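Sporozoite surface protein 2 (Plasmodium vivax, PDB 4HQO) probably acts as the surface adhesion receptor for sporozoite gliding motility, this piece comprising its metal-binding von Willebrand factor A domain and a thrombospondin repeat. Local coordinates at residues A[17-22]-A[201-206]; A[46-51]-A[84-89]; A[63-68]-A[131-136]. The protein carries 4 engineered substitutions. One frame throughout, in Å; residues are numbered along the deposited sequence.

Contact 1. Residues A[17-22]-A[201-206]. Engineered in segment 17-22: Gln-18 (natural residue Ser).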
ATOM      1  N   GLU A  17       2.590   7.687  -4.391  1.00 43.35           N
ATOM      2  CA  GLU A  17       2.538   6.894  -5.612  1.00 44.64           C
ATOM      3  C   GLU A  17       2.459   5.389  -5.335  1.00 42.53           C
ATOM      4  O   GLU A  17       1.979   4.622  -6.167  1.00 42.52           O
ATOM      5  CB  GLU A  17       3.724   7.224  -6.531  1.00 42.31           C
ATOM      6  CG  GLU A  17       5.055   6.621  -6.106  1.00 46.44           C
ATOM      7  CD  GLU A  17       5.726   7.385  -4.971  1.00 51.31           C
ATOM      8  OE1 GLU A  17       5.167   8.400  -4.509  1.00 57.86           O
ATOM      9  OE2 GLU A  17       6.822   6.964  -4.538  1.00 55.40           O
ATOM     10  N   GLN A  18       2.926   4.971  -4.163  1.00 35.22           N
ATOM     11  CA  GLN A  18       2.865   3.565  -3.789  1.00 35.44           C
ATOM     12  C   GLN A  18       1.460   3.199  -3.323  1.00 37.53           C
ATOM     13  O   GLN A  18       0.907   3.845  -2.430  1.00 38.92           O
ATOM     14  CB  GLN A  18       3.887   3.254  -2.695  1.00 33.23           C
ATOM     15  CG  GLN A  18       5.315   3.562  -3.091  1.00 37.32           C
ATOM     16  CD  GLN A  18       6.331   3.022  -2.103  1.00 49.46           C
ATOM     17  OE1 GLN A  18       5.972   2.441  -1.082  1.00 47.92           O
ATOM     18  NE2 GLN A  18       7.608   3.217  -2.401  1.00 59.54           N
ATOM     19  N   VAL A  19       0.883   2.180  -3.957  1.00 33.26           N
ATOM     20  CA  VAL A  19      -0.424   1.645  -3.581  1.00 30.68           C
ATOM     21  C   VAL A  19      -0.334   0.125  -3.541  1.00 34.28           C
ATOM     22  O   VAL A  19       0.074  -0.494  -4.521  1.00 29.19           O
ATOM     23  CB  VAL A  19      -1.532   2.035  -4.592  1.00 26.38           C
ATOM     24  CG1 VAL A  19      -2.888   1.451  -4.164  1.00 29.05           C
ATOM     25  CG2 VAL A  19      -1.628   3.550  -4.740  1.00 27.07           C
ATOM     26  N   ASP A  20      -0.671  -0.470  -2.399  1.00 29.82           N
ATOM     27  CA  ASP A  20      -0.801  -1.924  -2.307  1.00 24.97           C
ATOM     28  C   ASP A  20      -2.282  -2.236  -2.447  1.00 29.35           C
ATOM     29  O   ASP A  20      -3.074  -1.878  -1.577  1.00 28.31           O
ATOM     30  CB  ASP A  20      -0.302  -2.448  -0.969  1.00 24.29           C
ATOM     31  CG  ASP A  20       1.197  -2.395  -0.842  1.00 34.52           C
ATOM     32  OD1 ASP A  20       1.896  -2.464  -1.880  1.00 28.38           O
ATOM     33  OD2 ASP A  20       1.675  -2.300   0.307  1.00 29.70           O
ATOM     34  N   LEU A  21      -2.652  -2.870  -3.555  1.00 31.19           N
ATOM     35  CA  LEU A  21      -4.058  -3.063  -3.892  1.00 27.26           C
ATOM     36  C   LEU A  21      -4.414  -4.541  -3.792  1.00 27.85           C
ATOM     37  O   LEU A  21      -3.904  -5.364  -4.541  1.00 29.16           O
ATOM     38  CB  LEU A  21      -4.327  -2.535  -5.300  1.00 27.89           C
ATOM     39  CG  LEU A  21      -5.770  -2.237  -5.731  1.00 33.54           C
ATOM     40  CD1 LEU A  21      -5.752  -1.325  -6.956  1.00 31.56           C
ATOM     41  CD2 LEU A  21      -6.520  -3.501  -6.061  1.00 35.86           C
ATOM     42  N   TYR A  22      -5.289  -4.860  -2.849  1.00 25.95           N
ATOM     43  CA  TYR A  22      -5.656  -6.235  -2.558  1.00 26.54           C
ATOM     44  C   TYR A  22      -7.000  -6.496  -3.214  1.00 28.76           C
ATOM     45  O   TYR A  22      -8.021  -5.986  -2.771  1.00 29.03           O
ATOM     46  CB  TYR A  22      -5.742  -6.446  -1.039  1.00 25.15           C
ATOM     47  CG  TYR A  22      -4.485  -6.040  -0.292  1.00 31.81           C
ATOM     48  CD1 TYR A  22      -4.325  -4.744   0.187  1.00 25.95           C
ATOM     49  CD2 TYR A  22      -3.462  -6.956  -0.058  1.00 22.39           C
ATOM     50  CE1 TYR A  22      -3.178  -4.372   0.875  1.00 27.48           C
ATOM     51  CE2 TYR A  22      -2.311  -6.592   0.625  1.00 23.44           C
ATOM     52  CZ  TYR A  22      -2.174  -5.296   1.091  1.00 25.13           C
ATOM     53  OH  TYR A  22      -1.028  -4.920   1.764  1.00 29.80           O
ATOM     54  N   PRO A 201     -10.492   8.237  -6.760  1.00 49.12           N
ATOM     55  CA  PRO A 201     -10.109   9.140  -5.664  1.00 50.03           C
ATOM     56  C   PRO A 201      -9.269   8.455  -4.588  1.00 47.60           C
ATOM     57  O   PRO A 201      -8.550   9.135  -3.861  1.00 54.95           O
ATOM     58  CB  PRO A 201     -11.455   9.564  -5.063  1.00 50.61           C
ATOM     59  CG  PRO A 201     -12.462   9.281  -6.123  1.00 56.01           C
ATOM     60  CD  PRO A 201     -11.955   8.081  -6.844  1.00 52.75           C
ATOM     61  N   PHE A 202      -9.359   7.133  -4.491  1.00 37.76           N
ATOM     62  CA  PHE A 202      -8.608   6.394  -3.486  1.00 40.07           C
ATOM     63  C   PHE A 202      -7.121   6.350  -3.812  1.00 48.96           C
ATOM     64  O   PHE A 202      -6.294   6.167  -2.923  1.00 50.51           O
ATOM     65  CB  PHE A 202      -9.110   4.953  -3.386  1.00 44.22           C
ATOM     66  CG  PHE A 202     -10.460   4.809  -2.739  1.00 58.20           C
ATOM     67  CD1 PHE A 202     -10.587   4.816  -1.361  1.00 70.23           C
ATOM     68  CD2 PHE A 202     -11.593   4.616  -3.509  1.00 54.97           C
ATOM     69  CE1 PHE A 202     -11.825   4.661  -0.768  1.00 74.35           C
ATOM     70  CE2 PHE A 202     -12.834   4.464  -2.919  1.00 50.44           C
ATOM     71  CZ  PHE A 202     -12.951   4.486  -1.551  1.00 57.76           C
ATOM     72  N   ILE A 203      -6.784   6.496  -5.092  1.00 45.57           N
ATOM     73  CA  ILE A 203      -5.416   6.261  -5.539  1.00 45.21           C
ATOM     74  C   ILE A 203      -4.813   7.445  -6.286  1.00 42.99           C
ATOM     75  O   ILE A 203      -3.682   7.359  -6.765  1.00 47.75           O
ATOM     76  CB  ILE A 203      -5.303   4.998  -6.440  1.00 46.11           C
ATOM     77  CG1 ILE A 203      -6.105   5.175  -7.729  1.00 45.91           C
ATOM     78  CG2 ILE A 203      -5.753   3.754  -5.701  1.00 43.35           C
ATOM     79  CD1 ILE A 203      -5.991   3.982  -8.681  1.00 47.25           C
ATOM     80  N   ALA A 204      -5.569   8.536  -6.390  1.00 38.64           N
ATOM     81  CA  ALA A 204      -5.111   9.726  -7.091  1.00 49.42           C
ATOM     82  C   ALA A 204      -3.787  10.194  -6.505  1.00 62.05           C
ATOM     83  O   ALA A 204      -3.585  10.144  -5.290  1.00 60.51           O
ATOM     84  CB  ALA A 204      -6.154  10.834  -7.019  1.00 46.02           C
ATOM     85  N   LYS A 205      -2.884  10.620  -7.379  1.00 64.98           N
ATOM     86  CA  LYS A 205      -1.534  10.966  -6.971  1.00 62.34           C
ATOM     87  C   LYS A 205      -1.507  12.373  -6.415  1.00 52.04           C
ATOM     88  O   LYS A 205      -2.117  13.282  -6.979  1.00 66.69           O
ATOM     89  CB  LYS A 205      -0.560  10.844  -8.145  1.00 66.65           C
ATOM     90  CG  LYS A 205       0.890  10.733  -7.717  1.00 70.13           C
ATOM     91  CD  LYS A 205       1.825  10.639  -8.906  1.00 83.45           C
ATOM     92  CE  LYS A 205       3.260  10.456  -8.438  1.00 89.99           C
ATOM     93  NZ  LYS A 205       4.238  10.481  -9.560  1.00 93.12           N
ATOM     94  N   VAL A 206      -0.815  12.545  -5.293  1.00 57.65           N
ATOM     95  CA  VAL A 206      -0.658  13.864  -4.671  1.00 59.82           C
ATOM     96  C   VAL A 206       0.804  14.091  -4.306  1.00 48.28           C
ATOM     97  O   VAL A 206       1.362  13.364  -3.490  1.00 56.22           O
ATOM     98  CB  VAL A 206      -1.507  13.995  -3.388  1.00 59.56           C
ATOM     99  CG1 VAL A 206      -1.286  15.355  -2.738  1.00 57.32           C
ATOM    100  CG2 VAL A 206      -2.987  13.767  -3.685  1.00 59.03           C
TER

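Contact 2. Residues A[46-51]-A[84-89]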
ATOM      1  N   GLY A  46     -11.479  -4.716 -17.168  1.00 29.18           N
ATOM      2  CA  GLY A  46     -11.550  -3.269 -17.252  1.00 36.98           C
ATOM      3  C   GLY A  46     -10.920  -2.613 -16.034  1.00 40.67           C
ATOM      4  O   GLY A  46     -10.255  -1.591 -16.139  1.00 39.08           O
ATOM      5  N   LEU A  47     -11.121  -3.212 -14.869  1.00 31.88           N
ATOM      6  CA  LEU A  47     -10.526  -2.698 -13.651  1.00 36.07           C
ATOM      7  C   LEU A  47      -9.007  -2.732 -13.743  1.00 38.07           C
ATOM      8  O   LEU A  47      -8.342  -1.708 -13.595  1.00 35.94           O
ATOM      9  CB  LEU A  47     -10.993  -3.527 -12.459  1.00 32.20           C
ATOM     10  CG  LEU A  47     -10.633  -3.096 -11.047  1.00 42.90           C
ATOM     11  CD1 LEU A  47     -11.056  -1.660 -10.817  1.00 40.27           C
ATOM     12  CD2 LEU A  47     -11.342  -4.020 -10.070  1.00 39.85           C
ATOM     13  N   ILE A  48      -8.467  -3.919 -14.000  1.00 32.22           N
ATOM     14  CA  ILE A  48      -7.026  -4.112 -14.022  1.00 30.22           C
ATOM     15  C   ILE A  48      -6.363  -3.358 -15.169  1.00 37.74           C
ATOM     16  O   ILE A  48      -5.267  -2.826 -15.019  1.00 43.67           O
ATOM     17  CB  ILE A  48      -6.669  -5.611 -14.044  1.00 37.89           C
ATOM     18  CG1 ILE A  48      -6.903  -6.202 -12.653  1.00 30.81           C
ATOM     19  CG2 ILE A  48      -5.228  -5.823 -14.498  1.00 33.20           C
ATOM     20  CD1 ILE A  48      -6.967  -7.731 -12.603  1.00 31.82           C
ATOM     21  N   ASN A  49      -7.048  -3.286 -16.305  1.00 34.16           N
ATOM     22  CA  ASN A  49      -6.568  -2.508 -17.433  1.00 36.43           C
ATOM     23  C   ASN A  49      -6.459  -1.025 -17.117  1.00 41.99           C
ATOM     24  O   ASN A  49      -5.744  -0.302 -17.794  1.00 37.92           O
ATOM     25  CB  ASN A  49      -7.475  -2.708 -18.649  1.00 41.42           C
ATOM     26  CG  ASN A  49      -6.731  -2.577 -19.945  1.00 50.55           C
ATOM     27  OD1 ASN A  49      -5.693  -3.205 -20.141  1.00 50.01           O
ATOM     28  ND2 ASN A  49      -7.242  -1.739 -20.840  1.00 66.65           N
ATOM     29  N   SER A  50      -7.162  -0.570 -16.084  1.00 39.21           N
ATOM     30  CA  SER A  50      -7.154   0.846 -15.735  1.00 42.43           C
ATOM     31  C   SER A  50      -6.052   1.155 -14.731  1.00 41.13           C
ATOM     32  O   SER A  50      -5.797   2.312 -14.437  1.00 45.08           O
ATOM     33  CB  SER A  50      -8.496   1.252 -15.119  1.00 41.40           C
ATOM     34  OG  SER A  50      -8.597   0.777 -13.776  1.00 38.59           O
ATOM     35  N   LEU A  51      -5.423   0.120 -14.186  1.00 41.08           N
ATOM     36  CA  LEU A  51      -4.433   0.309 -13.130  1.00 37.62           C
ATOM     37  C   LEU A  51      -3.032   0.457 -13.689  1.00 51.22           C
ATOM     38  O   LEU A  51      -2.564  -0.393 -14.442  1.00 44.76           O
ATOM     39  CB  LEU A  51      -4.437  -0.872 -12.173  1.00 30.09           C
ATOM     40  CG  LEU A  51      -5.727  -1.164 -11.420  1.00 35.29           C
ATOM     41  CD1 LEU A  51      -5.534  -2.430 -10.610  1.00 28.54           C
ATOM     42  CD2 LEU A  51      -6.059   0.020 -10.535  1.00 35.80           C
ATOM     43  N   ARG A  84       0.162  -6.674 -18.245  1.00 26.98           N
ATOM     44  CA  ARG A  84      -0.085  -7.821 -19.131  1.00 31.34           C
ATOM     45  C   ARG A  84      -0.136  -9.167 -18.364  1.00 38.17           C
ATOM     46  O   ARG A  84      -0.969 -10.021 -18.651  1.00 37.11           O
ATOM     47  CB  ARG A  84       0.941  -7.856 -20.278  1.00 31.12           C
ATOM     48  CG  ARG A  84       2.399  -7.999 -19.829  1.00 42.01           C
ATOM     49  CD  ARG A  84       3.387  -7.643 -20.929  1.00 37.18           C
ATOM     50  NE  ARG A  84       4.759  -7.991 -20.562  1.00 32.32           N
ATOM     51  CZ  ARG A  84       5.741  -8.182 -21.440  1.00 37.05           C
ATOM     52  NH1 ARG A  84       6.961  -8.513 -21.029  1.00 39.17           N
ATOM     53  NH2 ARG A  84       5.507  -8.039 -22.737  1.00 36.47           N
ATOM     54  N   GLN A  85       0.724  -9.333 -17.365  1.00 35.25           N
ATOM     55  CA  GLN A  85       0.794 -10.583 -16.615  1.00 31.64           C
ATOM     56  C   GLN A  85      -0.405 -10.764 -15.673  1.00 27.05           C
ATOM     57  O   GLN A  85      -0.923 -11.877 -15.518  1.00 31.78           O
ATOM     58  CB  GLN A  85       2.114 -10.659 -15.857  1.00 30.92           C
ATOM     59  CG  GLN A  85       3.326 -10.797 -16.779  1.00 33.02           C
ATOM     60  CD  GLN A  85       4.611 -11.068 -16.008  1.00 39.00           C
ATOM     61  OE1 GLN A  85       4.693 -12.020 -15.231  1.00 39.30           O
ATOM     62  NE2 GLN A  85       5.621 -10.227 -16.216  1.00 37.78           N
ATOM     63  N   ALA A  86      -0.870  -9.672 -15.073  1.00 27.80           N
ATOM     64  CA  ALA A  86      -2.068  -9.733 -14.249  1.00 29.89           C
ATOM     65  C   ALA A  86      -3.274 -10.095 -15.119  1.00 27.66           C
ATOM     66  O   ALA A  86      -4.129 -10.881 -14.717  1.00 35.18           O
ATOM     67  CB  ALA A  86      -2.286  -8.404 -13.539  1.00 28.70           C
ATOM     68  N   LEU A  87      -3.337  -9.510 -16.309  1.00 29.25           N
ATOM     69  CA  LEU A  87      -4.420  -9.800 -17.237  1.00 30.96           C
ATOM     70  C   LEU A  87      -4.419 -11.261 -17.681  1.00 31.79           C
ATOM     71  O   LEU A  87      -5.483 -11.840 -17.861  1.00 34.03           O
ATOM     72  CB  LEU A  87      -4.393  -8.853 -18.452  1.00 28.60           C
ATOM     73  CG  LEU A  87      -4.823  -7.415 -18.098  1.00 35.36           C
ATOM     74  CD1 LEU A  87      -4.582  -6.462 -19.244  1.00 34.26           C
ATOM     75  CD2 LEU A  87      -6.296  -7.367 -17.651  1.00 32.23           C
ATOM     76  N   SER A  88      -3.237 -11.859 -17.852  1.00 29.12           N
ATOM     77  CA  SER A  88      -3.164 -13.289 -18.194  1.00 33.69           C
ATOM     78  C   SER A  88      -3.775 -14.137 -17.083  1.00 29.30           C
ATOM     79  O   SER A  88      -4.374 -15.174 -17.351  1.00 31.63           O
ATOM     80  CB  SER A  88      -1.725 -13.751 -18.453  1.00 28.66           C
ATOM     81  OG  SER A  88      -1.148 -13.052 -19.538  1.00 59.24           O
ATOM     82  N   LYS A  89      -3.632 -13.692 -15.836  1.00 29.69           N
ATOM     83  CA  LYS A  89      -4.216 -14.435 -14.720  1.00 31.45           C
ATOM     84  C   LYS A  89      -5.739 -14.402 -14.828  1.00 32.71           C
ATOM     85  O   LYS A  89      -6.408 -15.405 -14.608  1.00 33.32           O
ATOM     86  CB  LYS A  89      -3.726 -13.893 -13.370  1.00 25.67           C
ATOM     87  CG  LYS A  89      -4.309 -14.616 -12.134  1.00 24.42           C
ATOM     88  CD  LYS A  89      -4.023 -16.108 -12.178  1.00 28.98           C
ATOM     89  CE  LYS A  89      -2.535 -16.393 -12.160  1.00 33.52           C
ATOM     90  NZ  LYS A  89      -2.255 -17.842 -12.307  1.00 39.22           N
TER

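Contact 3. Residues A[63-68]-A[131-136]. Engineered in segment 63-68: Ser-67 (natural residue Asn).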
ATOM      1  N   ASN A  63      -6.738 -12.466  -4.624  1.00 27.68           N
ATOM      2  CA  ASN A  63      -7.203 -13.662  -3.940  1.00 23.80           C
ATOM      3  C   ASN A  63      -8.571 -14.052  -4.466  1.00 27.38           C
ATOM      4  O   ASN A  63      -9.456 -13.202  -4.642  1.00 32.20           O
ATOM      5  CB  ASN A  63      -7.308 -13.415  -2.424  1.00 30.25           C
ATOM      6  CG  ASN A  63      -7.395 -14.700  -1.628  1.00 46.65           C
ATOM      7  OD1 ASN A  63      -8.418 -15.393  -1.648  1.00 48.11           O
ATOM      8  ND2 ASN A  63      -6.321 -15.025  -0.917  1.00 47.24           N
ATOM      9  N   LEU A  64      -8.747 -15.346  -4.686  1.00 26.06           N
ATOM     10  CA  LEU A  64     -10.026 -15.890  -5.105  1.00 23.13           C
ATOM     11  C   LEU A  64     -10.645 -16.636  -3.924  1.00 27.16           C
ATOM     12  O   LEU A  64     -10.055 -17.593  -3.407  1.00 25.50           O
ATOM     13  CB  LEU A  64      -9.812 -16.865  -6.260  1.00 23.41           C
ATOM     14  CG  LEU A  64     -11.069 -17.520  -6.843  1.00 25.21           C
ATOM     15  CD1 LEU A  64     -11.908 -16.484  -7.571  1.00 26.91           C
ATOM     16  CD2 LEU A  64     -10.675 -18.628  -7.788  1.00 23.99           C
ATOM     17  N   PHE A  65     -11.825 -16.222  -3.480  1.00 24.15           N
ATOM     18  CA  PHE A  65     -12.431 -16.926  -2.353  1.00 23.66           C
ATOM     19  C   PHE A  65     -13.760 -17.601  -2.687  1.00 30.01           C
ATOM     20  O   PHE A  65     -14.584 -17.078  -3.432  1.00 34.22           O
ATOM     21  CB  PHE A  65     -12.552 -16.030  -1.117  1.00 25.17           C
ATOM     22  CG  PHE A  65     -13.456 -14.837  -1.294  1.00 27.92           C
ATOM     23  CD1 PHE A  65     -12.966 -13.643  -1.819  1.00 25.57           C
ATOM     24  CD2 PHE A  65     -14.787 -14.896  -0.895  1.00 25.82           C
ATOM     25  CE1 PHE A  65     -13.795 -12.533  -1.961  1.00 22.82           C
ATOM     26  CE2 PHE A  65     -15.628 -13.788  -1.029  1.00 19.66           C
ATOM     27  CZ  PHE A  65     -15.128 -12.603  -1.562  1.00 22.44           C
ATOM     28  N   GLY A  66     -13.937 -18.792  -2.137  1.00 27.71           N
ATOM     29  CA  GLY A  66     -15.112 -19.597  -2.381  1.00 28.14           C
ATOM     30  C   GLY A  66     -15.200 -20.534  -1.207  1.00 33.12           C
ATOM     31  O   GLY A  66     -15.179 -20.069  -0.073  1.00 29.24           O
ATOM     32  N   SER A  67     -15.281 -21.838  -1.466  1.00 30.48           N
ATOM     33  CA  SER A  67     -15.250 -22.832  -0.391  1.00 37.97           C
ATOM     34  C   SER A  67     -13.926 -22.739   0.342  1.00 29.60           C
ATOM     35  O   SER A  67     -13.842 -22.981   1.546  1.00 32.57           O
ATOM     36  CB  SER A  67     -15.419 -24.254  -0.949  1.00 38.38           C
ATOM     37  OG  SER A  67     -16.777 -24.530  -1.237  1.00 53.85           O
ATOM     38  N   TYR A  68     -12.887 -22.408  -0.416  1.00 30.07           N
ATOM     39  CA  TYR A  68     -11.539 -22.272   0.111  1.00 27.49           C
ATOM     40  C   TYR A  68     -11.058 -20.883  -0.311  1.00 25.66           C
ATOM     41  O   TYR A  68     -11.835 -20.115  -0.874  1.00 31.26           O
ATOM     42  CB  TYR A  68     -10.656 -23.369  -0.492  1.00 30.51           C
ATOM     43  CG  TYR A  68      -9.486 -23.771   0.371  1.00 37.23           C
ATOM     44  CD1 TYR A  68      -9.672 -24.125   1.709  1.00 36.42           C
ATOM     45  CD2 TYR A  68      -8.196 -23.815  -0.151  1.00 30.22           C
ATOM     46  CE1 TYR A  68      -8.602 -24.505   2.499  1.00 34.65           C
ATOM     47  CE2 TYR A  68      -7.111 -24.186   0.630  1.00 33.43           C
ATOM     48  CZ  TYR A  68      -7.320 -24.529   1.956  1.00 47.47           C
ATOM     49  OH  TYR A  68      -6.245 -24.906   2.733  1.00 44.16           O
ATOM     50  N   LEU A 131     -13.111  -5.327  -2.780  1.00 28.12           N
ATOM     51  CA  LEU A 131     -13.850  -6.551  -2.493  1.00 30.09           C
ATOM     52  C   LEU A 131     -14.975  -6.729  -3.510  1.00 32.15           C
ATOM     53  O   LEU A 131     -15.924  -5.943  -3.534  1.00 30.89           O
ATOM     54  CB  LEU A 131     -14.411  -6.504  -1.064  1.00 22.94           C
ATOM     55  CG  LEU A 131     -15.293  -7.673  -0.613  1.00 34.81           C
ATOM     56  CD1 LEU A 131     -14.497  -8.975  -0.532  1.00 23.22           C
ATOM     57  CD2 LEU A 131     -15.950  -7.336   0.736  1.00 28.65           C
ATOM     58  N   MET A 132     -14.860  -7.749  -4.361  1.00 27.86           N
ATOM     59  CA  MET A 132     -15.885  -8.019  -5.368  1.00 34.51           C
ATOM     60  C   MET A 132     -16.744  -9.184  -4.916  1.00 33.08           C
ATOM     61  O   MET A 132     -16.255 -10.310  -4.843  1.00 26.69           O
ATOM     62  CB  MET A 132     -15.248  -8.366  -6.718  1.00 31.46           C
ATOM     63  CG  MET A 132     -14.535  -7.221  -7.382  1.00 51.08           C
ATOM     64  SD  MET A 132     -13.695  -7.729  -8.893  1.00 47.26           S
ATOM     65  CE  MET A 132     -15.011  -8.509  -9.772  1.00 25.51           C
ATOM     66  N   THR A 133     -18.021  -8.927  -4.638  1.00 27.80           N
ATOM     67  CA  THR A 133     -18.879  -9.959  -4.059  1.00 24.63           C
ATOM     68  C   THR A 133     -20.372  -9.688  -4.295  1.00 26.47           C
ATOM     69  O   THR A 133     -20.758  -8.563  -4.612  1.00 33.07           O
ATOM     70  CB  THR A 133     -18.597 -10.097  -2.542  1.00 28.27           C
ATOM     71  OG1 THR A 133     -19.349 -11.189  -1.990  1.00 28.17           O
ATOM     72  CG2 THR A 133     -18.956  -8.797  -1.812  1.00 26.67           C
ATOM     73  N   ASP A 134     -21.198 -10.728  -4.161  1.00 29.81           N
ATOM     74  CA  ASP A 134     -22.651 -10.560  -4.107  1.00 29.84           C
ATOM     75  C   ASP A 134     -23.127 -10.299  -2.672  1.00 27.89           C
ATOM     76  O   ASP A 134     -24.309 -10.083  -2.425  1.00 34.61           O
ATOM     77  CB  ASP A 134     -23.388 -11.774  -4.694  1.00 30.33           C
ATOM     78  CG  ASP A 134     -23.169 -13.052  -3.892  1.00 36.01           C
ATOM     79  OD1 ASP A 134     -22.475 -13.029  -2.844  1.00 38.77           O
ATOM     80  OD2 ASP A 134     -23.709 -14.095  -4.320  1.00 41.40           O
ATOM     81  N   GLY A 135     -22.203 -10.353  -1.726  1.00 29.73           N
ATOM     82  CA  GLY A 135     -22.509  -9.945  -0.369  1.00 36.05           C
ATOM     83  C   GLY A 135     -23.235 -10.984   0.465  1.00 36.74           C
ATOM     84  O   GLY A 135     -24.051 -10.629   1.315  1.00 35.98           O
ATOM     85  N   VAL A 136     -22.939 -12.260   0.218  1.00 29.86           N
ATOM     86  CA  VAL A 136     -23.488 -13.364   1.012  1.00 33.99           C
ATOM     87  C   VAL A 136     -22.344 -14.224   1.573  1.00 32.32           C
ATOM     88  O   VAL A 136     -22.031 -15.287   1.030  1.00 36.92           O
ATOM     89  CB  VAL A 136     -24.437 -14.249   0.171  1.00 39.41           C
ATOM     90  CG1 VAL A 136     -25.258 -15.160   1.085  1.00 36.06           C
ATOM     91  CG2 VAL A 136     -25.369 -13.386  -0.669  1.00 37.17           C
TER

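Contact 1. Residues A[17-22]-A[201-206]
Val-19 and Ile-203 meet through one methyl each, and the way their torsions are set decides which methyls those are. In Val-19, the first residue of the strand, CG1 stands opposite the backbone N (chi1 180°) and reaches CG2 of Ile-203 at 4.0 Å, the two side chains crossing at about a right angle. In Ile-203, chi1 of 63° tucks CG1 between N and the carbonyl carbon and puts CG2 anti to that carbon, on the side of Val-19. Leu-128 of strand 126-133 also packs against Ile-203. Nearer the surface, the poorly ordered Lys-205 is modelled extended past the bent chain of Glu-17, a tentative contact with Lys-205 CE 3.8 Å from Glu-17 CB. Their charged ends do not meet: Lys-205 NZ and Glu-17 OE1 are 5.5 Å apart. Beside the contact, Asn-16 uses both ends of its amide: OD1 accepts from the N of Val-206 and ND2 donates to the O of Ala-204, where the ribbon 7-15/207-215 joins the A domain. With no hydrogen bond between 17-22 and 201-206, the contact rests on aliphatic carbon, and the opposite charges of Glu-17 and Lys-205 would add at most a weak, long-range attraction.

Contact 2. Residues A[46-51]-A[84-89]
Ile-48 and Leu-87 supply most of the apolar surface of this helix-to-helix contact, a small example of side-chain packing between neighbouring helices of an A domain. CG2 of Ile-48 lies opposite the backbone N, which directs this methyl at the facing helix while CG1 is turned back beside its own N (chi1 -75°). There Ile-48 CG2 meets Leu-87 CD2 at 3.7 Å and Ala-86 CB at 4.0 Å, so a single methyl touches two successive residues. The isoleucine and leucine side chains run past one another in opposite directions, and Leu-87 CD2 also lies 4.0 Å from Ile-48 CB.

A polar atom meets carbon at the exposed margin. Asn-49 OD1 comes to 3.6 Å from Leu-87 CD1, the other methyl of the same leucine, so its two branches serve different partners.

No hydrogen bond joins the two segments. Leu-47 O receives both the backbone N of Ser-50 and its hydroxyl; Ser-50 OG donates to Leu-47 O in the carbonyl plane and on a lone pair, at a modelled 2.5 Å that is unusually short. NZ of Lys-83, at the start of helix 83-96, donates to Asn-49 O.

The C-terminal end of helix 33-49 thus meets helix 83-96 here, and both Ile-48 and Leu-51, the latter after the helix, pack on strand 19-26, against Leu-23 and Leu-21 respectively.

Contact 3. Residues A[63-68]-A[131-136]
The ring of Phe-65 has Thr-133 CB at its edge, near the ring plane and 4.4 Å from CZ, while Leu-131 CD1 and the Met-132 carbonyl approach obliquely. Helix 105-117 and the loop before it add Met-105, Ala-108 and Thr-103 around the same ring. This is the top of the Rossmann-like sheet of a von Willebrand factor A domain, close to the metal-ion-dependent adhesion site (MIDAS). Strands 58-65 and 126-133 are not neighbours there: strand 19-26 runs between them, and the axes of their short segments come no closer than 9.6 Å, at 29° to each other. The phenylalanine bridges that gap across the intervening strand. With chi1 at 63° its ring points toward strand 126-133, and Phe-65 CZ reaches Leu-131 CD1 at 3.8 Å, the leucine lying roughly perpendicular to it.

Beyond Thr-133 two side chains bond back to the turning chain. Thr-133 OG1, also bonded to Asp-26, forms an ST turn with Gly-135, and Asp-134, whose OD2 hydrogen-bonds to OG of Ser-30, a magnesium ligand, makes an Asx turn. The Thr-133 side chain lies about 7 Å from the magnesium ion. In the Asx turn the N of Val-136 meets Asp-134 OD1 from above the carboxylate plane, at 3.2 Å; in the ST turn the N-H of Gly-135 points almost straight at Thr-133 OG1, 167° at the hydrogen.

How the contacts relate
Strand 19-26 opens the domain core, and its start is where contact 1 will close the longest loop, at the end of helix 192-203, with 178 residues lying between the segments. The chain runs on through helix 33-49 to strand 58-65, then helix 83-96 returns to the end of helix 33-49 and closes contact 2. Strand 126-133 then closes contact 3 with segment 63-68. Contacts 2 and 3 are both nested within contact 1, and they cross each other because their segments alternate. Contacts 1 and 2 touch where strand 19-26 meets the chain after helix 33-49. Together they join the entry and exit of the domain, two neighbouring helices, and two strands flanking 19-26 near the metal site.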